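Cytosolic phospholipase A2 delta (Homo sapiens, PDB 5IZ5) hydrolyses glycerophospholipids at the sn-2 position in a calcium-dependent manner, preferring linoleic acid there and releasing a lysophospholipid and a fatty acid. Local coordinates at residues E567-A580 and L763-M775. The protein carries 3 engineered substitutions. Numbering follows the deposited sequence.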
ATOM      1  N   GLU B 567       7.783 -13.480  22.400  1.00 70.76           N
ATOM      2  CA  GLU B 567       8.330 -12.503  23.346  1.00 71.93           C
ATOM      3  C   GLU B 567       8.295 -13.023  24.782  1.00 70.62           C
ATOM      4  O   GLU B 567       7.413 -13.812  25.127  1.00 69.38           O
ATOM      5  CB  GLU B 567       7.554 -11.189  23.260  1.00 73.25           C
ATOM      6  CG  GLU B 567       7.900 -10.345  22.040  1.00 74.07           C
ATOM      7  CD  GLU B 567       7.740  -8.855  22.280  1.00 74.45           C
ATOM      8  OE1 GLU B 567       7.068  -8.460  23.262  1.00 75.10           O
ATOM      9  OE2 GLU B 567       8.297  -8.074  21.477  1.00 74.39           O
ATOM     10  N   PRO B 568       9.244 -12.572  25.630  1.00 68.47           N
ATOM     11  CA  PRO B 568       9.381 -13.134  26.981  1.00 68.30           C
ATOM     12  C   PRO B 568       8.117 -12.994  27.830  1.00 66.65           C
ATOM     13  O   PRO B 568       7.580 -11.894  27.971  1.00 67.14           O
ATOM     14  CB  PRO B 568      10.542 -12.330  27.587  1.00 69.20           C
ATOM     15  CG  PRO B 568      10.601 -11.071  26.795  1.00 68.84           C
ATOM     16  CD  PRO B 568      10.183 -11.458  25.407  1.00 69.44           C
ATOM     17  N   LEU B 569       7.659 -14.111  28.387  1.00 64.85           N
ATOM     18  CA  LEU B 569       6.423 -14.146  29.167  1.00 62.34           C
ATOM     19  C   LEU B 569       6.555 -13.354  30.464  1.00 58.87           C
ATOM     20  O   LEU B 569       7.658 -13.046  30.908  1.00 57.31           O
ATOM     21  CB  LEU B 569       6.023 -15.596  29.469  1.00 63.57           C
ATOM     22  CG  LEU B 569       5.706 -16.468  28.247  1.00 65.11           C
ATOM     23  CD1 LEU B 569       5.734 -17.948  28.601  1.00 65.84           C
ATOM     24  CD2 LEU B 569       4.363 -16.088  27.640  1.00 64.89           C
ATOM     25  N   THR B 570       5.414 -13.024  31.062  1.00 59.51           N
ATOM     26  CA  THR B 570       5.369 -12.225  32.288  1.00 59.43           C
ATOM     27  C   THR B 570       5.705 -13.079  33.512  1.00 60.70           C
ATOM     28  O   THR B 570       5.906 -14.292  33.403  1.00 55.58           O
ATOM     29  CB  THR B 570       3.967 -11.608  32.492  1.00 60.77           C
ATOM     30  OG1 THR B 570       2.992 -12.652  32.626  1.00 57.80           O
ATOM     31  CG2 THR B 570       3.586 -10.703  31.311  1.00 60.71           C
ATOM     32  N   THR B 571       5.743 -12.445  34.681  1.00 63.78           N
ATOM     33  CA  THR B 571       5.950 -13.162  35.940  1.00 65.02           C
ATOM     34  C   THR B 571       4.821 -14.160  36.203  1.00 65.47           C
ATOM     35  O   THR B 571       5.027 -15.151  36.901  1.00 68.30           O
ATOM     36  CB  THR B 571       6.059 -12.208  37.147  1.00 66.53           C
ATOM     37  OG1 THR B 571       4.859 -11.437  37.272  1.00 69.68           O
ATOM     38  CG2 THR B 571       7.246 -11.273  36.995  1.00 67.64           C
ATOM     39  N   SER B 572       3.643 -13.893  35.633  1.00 64.63           N
ATOM     40  CA  SER B 572       2.481 -14.784  35.743  1.00 64.35           C
ATOM     41  C   SER B 572       2.492 -15.938  34.736  1.00 63.93           C
ATOM     42  O   SER B 572       1.590 -16.780  34.753  1.00 64.18           O
ATOM     43  CB  SER B 572       1.187 -13.982  35.548  1.00 63.86           C
ATOM     44  OG  SER B 572       1.215 -12.780  36.298  1.00 64.98           O
ATOM     45  N   GLY B 573       3.491 -15.968  33.857  1.00 64.13           N
ATOM     46  CA  GLY B 573       3.566 -16.974  32.806  1.00 64.92           C
ATOM     47  C   GLY B 573       2.660 -16.680  31.624  1.00 67.40           C
ATOM     48  O   GLY B 573       2.414 -17.565  30.805  1.00 68.10           O
ATOM     49  N   THR B 574       2.178 -15.437  31.527  1.00 68.84           N
ATOM     50  CA  THR B 574       1.283 -15.013  30.444  1.00 68.93           C
ATOM     51  C   THR B 574       2.017 -14.118  29.445  1.00 67.63           C
ATOM     52  O   THR B 574       3.132 -13.662  29.711  1.00 65.36           O
ATOM     53  CB  THR B 574       0.057 -14.248  30.993  1.00 70.37           C
ATOM     54  OG1 THR B 574       0.488 -13.196  31.867  1.00 70.42           O
ATOM     55  CG2 THR B 574      -0.863 -15.187  31.754  1.00 70.27           C
ATOM     56  N   SER B 575       1.381 -13.874  28.297  1.00 67.91           N
ATOM     57  CA  SER B 575       1.963 -13.042  27.239  1.00 65.78           C
ATOM     58  C   SER B 575       2.211 -11.617  27.725  1.00 64.20           C
ATOM     59  O   SER B 575       1.400 -11.052  28.456  1.00 61.59           O
ATOM     60  CB  SER B 575       1.049 -13.008  26.007  1.00 65.09           C
ATOM     61  OG  SER B 575       1.564 -12.139  25.010  1.00 63.64           O
ATOM     62  N   SER B 576       3.339 -11.052  27.310  1.00 64.70           N
ATOM     63  CA  SER B 576       3.688  -9.676  27.648  1.00 67.57           C
ATOM     64  C   SER B 576       3.080  -8.665  26.666  1.00 68.38           C
ATOM     65  O   SER B 576       3.206  -7.458  26.874  1.00 67.91           O
ATOM     66  CB  SER B 576       5.214  -9.521  27.666  1.00 68.05           C
ATOM     67  OG  SER B 576       5.788  -9.979  26.451  1.00 67.39           O
ATOM     68  N   ARG B 577       2.412  -9.161  25.621  1.00 69.84           N
ATOM     69  CA  ARG B 577       1.984  -8.340  24.481  1.00 71.96           C
ATOM     70  C   ARG B 577       1.065  -7.188  24.874  1.00 71.89           C
ATOM     71  O   ARG B 577       1.376  -6.033  24.609  1.00 72.57           O
ATOM     72  CB  ARG B 577       1.296  -9.212  23.423  1.00 72.55           C
ATOM     73  CG  ARG B 577       0.965  -8.489  22.123  1.00 74.01           C
ATOM     74  CD  ARG B 577       0.431  -9.451  21.074  1.00 74.85           C
ATOM     75  NE  ARG B 577      -0.833 -10.065  21.489  1.00 75.62           N
ATOM     76  CZ  ARG B 577      -2.053  -9.643  21.149  1.00 76.15           C
ATOM     77  NH1 ARG B 577      -2.230  -8.585  20.362  1.00 75.12           N
ATOM     78  NH2 ARG B 577      -3.117 -10.296  21.604  1.00 77.54           N
ATOM     79  N   LEU B 578      -0.059  -7.508  25.509  1.00 71.63           N
ATOM     80  CA  LEU B 578      -1.053  -6.500  25.882  1.00 71.90           C
ATOM     81  C   LEU B 578      -0.873  -6.014  27.318  1.00 74.40           C
ATOM     82  O   LEU B 578      -1.824  -6.011  28.103  1.00 73.91           O
ATOM     83  CB  LEU B 578      -2.463  -7.060  25.697  1.00 69.79           C
ATOM     84  CG  LEU B 578      -2.770  -7.644  24.320  1.00 68.83           C
ATOM     85  CD1 LEU B 578      -4.194  -8.167  24.295  1.00 67.26           C
ATOM     86  CD2 LEU B 578      -2.546  -6.619  23.218  1.00 68.88           C
ATOM     87  N   GLU B 579       0.343  -5.596  27.656  1.00 78.03           N
ATOM     88  CA  GLU B 579       0.616  -5.052  28.981  1.00 80.79           C
ATOM     89  C   GLU B 579       1.579  -3.871  28.930  1.00 78.15           C
ATOM     90  O   GLU B 579       2.790  -4.021  28.759  1.00 82.88           O
ATOM     91  CB  GLU B 579       1.104  -6.145  29.941  1.00 85.88           C
ATOM     92  CG  GLU B 579       0.003  -6.639  30.872  1.00 89.45           C
ATOM     93  CD  GLU B 579       0.283  -8.010  31.451  1.00 91.97           C
ATOM     94  OE1 GLU B 579       1.395  -8.222  31.976  1.00 95.35           O
ATOM     95  OE2 GLU B 579      -0.619  -8.873  31.388  1.00 94.33           O
ATOM     96  N   ALA B 580       0.986  -2.693  29.047  1.00 73.35           N
ATOM     97  CA  ALA B 580       1.693  -1.440  29.206  1.00 69.43           C
ATOM     98  C   ALA B 580       0.655  -0.464  29.739  1.00 67.44           C
ATOM     99  O   ALA B 580      -0.543  -0.672  29.543  1.00 68.64           O
ATOM    100  CB  ALA B 580       2.245  -0.968  27.875  1.00 69.34           C
ATOM    101  N   LEU B 763      16.923  -8.188  28.558  1.00 62.00           N
ATOM    102  CA  LEU B 763      16.334  -8.594  27.279  1.00 61.92           C
ATOM    103  C   LEU B 763      15.497  -9.877  27.338  1.00 62.67           C
ATOM    104  O   LEU B 763      14.811 -10.191  26.364  1.00 61.94           O
ATOM    105  CB  LEU B 763      17.436  -8.797  26.230  1.00 62.59           C
ATOM    106  CG  LEU B 763      18.334  -7.615  25.859  1.00 63.03           C
ATOM    107  CD1 LEU B 763      19.324  -8.054  24.793  1.00 63.09           C
ATOM    108  CD2 LEU B 763      17.533  -6.419  25.368  1.00 63.59           C
ATOM    109  N   THR B 764      15.552 -10.622  28.445  1.00 64.38           N
ATOM    110  CA  THR B 764      15.006 -12.005  28.455  1.00 66.38           C
ATOM    111  C   THR B 764      14.008 -12.470  29.529  1.00 67.83           C
ATOM    112  O   THR B 764      13.143 -13.296  29.232  1.00 66.97           O
ATOM    113  CB  THR B 764      16.159 -13.030  28.448  1.00 67.10           C
ATOM    114  OG1 THR B 764      17.118 -12.686  29.457  1.00 68.67           O
ATOM    115  CG2 THR B 764      16.842 -13.063  27.091  1.00 66.54           C
ATOM    116  N   GLY B 765      14.124 -11.995  30.762  1.00 69.81           N
ATOM    117  CA  GLY B 765      13.210 -12.437  31.817  1.00 72.05           C
ATOM    118  C   GLY B 765      11.840 -11.790  31.723  1.00 74.64           C
ATOM    119  O   GLY B 765      11.558 -11.027  30.791  1.00 74.97           O
ATOM    120  N   ALA B 766      10.982 -12.115  32.689  1.00 72.84           N
ATOM    121  CA  ALA B 766       9.809 -11.300  32.964  1.00 72.18           C
ATOM    122  C   ALA B 766      10.331  -9.955  33.442  1.00 70.97           C
ATOM    123  O   ALA B 766      11.510  -9.826  33.779  1.00 73.58           O
ATOM    124  CB  ALA B 766       8.938 -11.943  34.026  1.00 73.89           C
ATOM    125  N   THR B 767       9.459  -8.954  33.452  1.00 69.52           N
ATOM    126  CA  THR B 767       9.850  -7.565  33.744  1.00 67.73           C
ATOM    127  C   THR B 767      10.831  -6.969  32.714  1.00 62.32           C
ATOM    128  O   THR B 767      11.401  -5.901  32.951  1.00 58.65           O
ATOM    129  CB  THR B 767      10.440  -7.397  35.168  1.00 68.63           C
ATOM    130  OG1 THR B 767      11.771  -7.933  35.221  1.00 69.18           O
ATOM    131  CG2 THR B 767       9.557  -8.076  36.212  1.00 69.72           C
ATOM    132  N   CYS B 768      11.026  -7.653  31.585  1.00 60.35           N
ATOM    133  CA  CYS B 768      11.733  -7.078  30.443  1.00 59.63           C
ATOM    134  C   CYS B 768      11.012  -5.796  30.051  1.00 57.38           C
ATOM    135  O   CYS B 768       9.851  -5.846  29.644  1.00 58.82           O
ATOM    136  CB  CYS B 768      11.728  -8.050  29.260  1.00 60.09           C
ATOM    137  SG  CYS B 768      12.357  -7.368  27.703  1.00 60.91           S
ATOM    138  N   PRO B 769      11.687  -4.640  30.176  1.00 54.98           N
ATOM    139  CA  PRO B 769      11.038  -3.367  29.885  1.00 55.33           C
ATOM    140  C   PRO B 769      10.969  -3.006  28.390  1.00 52.74           C
ATOM    141  O   PRO B 769      10.501  -1.915  28.051  1.00 53.85           O
ATOM    142  CB  PRO B 769      11.928  -2.371  30.621  1.00 55.42           C
ATOM    143  CG  PRO B 769      13.287  -2.961  30.486  1.00 55.31           C
ATOM    144  CD  PRO B 769      13.106  -4.454  30.518  1.00 55.28           C
ATOM    145  N   TYR B 770      11.408  -3.903  27.510  1.00 50.04           N
ATOM    146  CA  TYR B 770      11.477  -3.613  26.078  1.00 48.56           C
ATOM    147  C   TYR B 770      10.426  -4.385  25.286  1.00 47.36           C
ATOM    148  O   TYR B 770      10.581  -4.612  24.092  1.00 45.54           O
ATOM    149  CB  TYR B 770      12.873  -3.946  25.568  1.00 47.82           C
ATOM    150  CG  TYR B 770      13.975  -3.291  26.372  1.00 48.38           C
ATOM    151  CD1 TYR B 770      14.035  -1.910  26.498  1.00 48.95           C
ATOM    152  CD2 TYR B 770      14.959  -4.051  27.004  1.00 48.56           C
ATOM    153  CE1 TYR B 770      15.044  -1.298  27.227  1.00 48.41           C
ATOM    154  CE2 TYR B 770      15.976  -3.450  27.733  1.00 48.18           C
ATOM    155  CZ  TYR B 770      16.013  -2.075  27.844  1.00 48.37           C
ATOM    156  OH  TYR B 770      17.017  -1.476  28.564  1.00 45.93           O
ATOM    157  N   THR B 771       9.357  -4.791  25.958  1.00 48.28           N
ATOM    158  CA  THR B 771       8.282  -5.535  25.310  1.00 49.52           C
ATOM    159  C   THR B 771       7.510  -4.634  24.332  1.00 49.40           C
ATOM    160  O   THR B 771       7.440  -3.420  24.521  1.00 48.13           O
ATOM    161  CB  THR B 771       7.340  -6.186  26.356  1.00 49.99           C
ATOM    162  OG1 THR B 771       6.393  -7.026  25.691  1.00 56.54           O
ATOM    163  CG2 THR B 771       6.594  -5.148  27.187  1.00 50.77           C
ATOM    164  N   LEU B 772       6.936  -5.253  23.302  1.00 49.15           N
ATOM    165  CA  LEU B 772       6.327  -4.548  22.166  1.00 52.16           C
ATOM    166  C   LEU B 772       5.475  -3.348  22.556  1.00 52.27           C
ATOM    167  O   LEU B 772       5.681  -2.243  22.065  1.00 52.23           O
ATOM    168  CB  LEU B 772       5.469  -5.512  21.341  1.00 51.78           C
ATOM    169  CG  LEU B 772       4.850  -4.974  20.047  1.00 52.35           C
ATOM    170  CD1 LEU B 772       5.919  -4.505  19.076  1.00 52.72           C
ATOM    171  CD2 LEU B 772       3.985  -6.051  19.414  1.00 53.42           C
ATOM    172  N   SER B 773       4.522  -3.560  23.448  1.00 51.55           N
ATOM    173  CA  SER B 773       3.559  -2.513  23.746  1.00 51.78           C
ATOM    174  C   SER B 773       4.029  -1.491  24.766  1.00 51.06           C
ATOM    175  O   SER B 773       3.365  -0.487  24.928  1.00 51.35           O
ATOM    176  CB  SER B 773       2.223  -3.107  24.168  1.00 54.46           C
ATOM    177  OG  SER B 773       1.633  -3.798  23.078  1.00 58.57           O
ATOM    178  N   ASN B 774       5.141  -1.729  25.463  1.00 50.77           N
ATOM    179  CA  ASN B 774       5.603  -0.765  26.457  1.00 49.76           C
ATOM    180  C   ASN B 774       6.050   0.521  25.783  1.00 47.73           C
ATOM    181  O   ASN B 774       6.890   0.500  24.890  1.00 45.11           O
ATOM    182  CB  ASN B 774       6.737  -1.331  27.316  1.00 51.24           C
ATOM    183  CG  ASN B 774       7.126  -0.405  28.457  1.00 53.59           C
ATOM    184  OD1 ASN B 774       6.389   0.519  28.806  1.00 55.81           O
ATOM    185  ND2 ASN B 774       8.287  -0.653  29.051  1.00 58.17           N
ATOM    186  N   MET B 775       5.470   1.630  26.227  1.00 45.66           N
ATOM    187  CA  MET B 775       5.764   2.949  25.690  1.00 47.10           C
ATOM    188  C   MET B 775       6.337   3.881  26.763  1.00 47.27           C
ATOM    189  O   MET B 775       6.417   5.092  26.558  1.00 47.70           O
ATOM    190  CB  MET B 775       4.486   3.548  25.078  1.00 47.39           C
ATOM    191  CG  MET B 775       4.090   2.967  23.720  1.00 48.11           C
ATOM    192  SD  MET B 775       5.243   3.318  22.366  1.00 49.90           S
ATOM    193  CE  MET B 775       5.668   5.030  22.667  1.00 50.49           C
TER
HETATM  194  O   HOH W   1       4.320  -5.530  25.111  1.00 59.58           O
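Thr771 turns OG1 opposite its own backbone N (chi1 -174°), and Glu567 is extended beyond CG; the two side chains cross at about a right angle, which puts OE1 on the hydroxyl. Two donors grip Glu567 OE1: Thr771 OG1, 2.9 Å away and nearly in line with the C-O bond, and Leu772 N, 3.2 Å away on the syn lone pair, with an almost straight N-H (175°). The other oxygen, OE2, forms a salt bridge to Arg337, so both ends of the carboxylate are held. Ser576 OG lies 3.1 Å from Thr771 OG1 and also within reach of Pro568 O, two acceptors competing for one proton. A water donates to Ser576 O and to Thr771 OG1 (2.6 Å) and accepts from Ser773 N. Beyond it, Ser773 OG donates to Arg577 O at 2.7 Å, and the methyl of Ala580 rests on the Ser773 backbone. At the far end small apolar groups pack on backbone as well as side chains: Pro568 CB on the Thr764 carbonyl, its CG near Cys768 CB, and Ala766 CB against Thr571 N and, at 3.5 Å, Thr571 CG2. A valine in place of Thr771 would probably cost Glu567 OE1 one donor and the water an acceptor. The Thr771 hydroxyl is thus central to a polar network that partly joins these loops of the catalytic domain. Because the Leu772 side chain lies about 4 Å from that of substrate-binding Gly334 and about 6 Å from that of the nucleophile Ser365, the carboxylate's hold on its amide probably helps hold the backbone beside the active site.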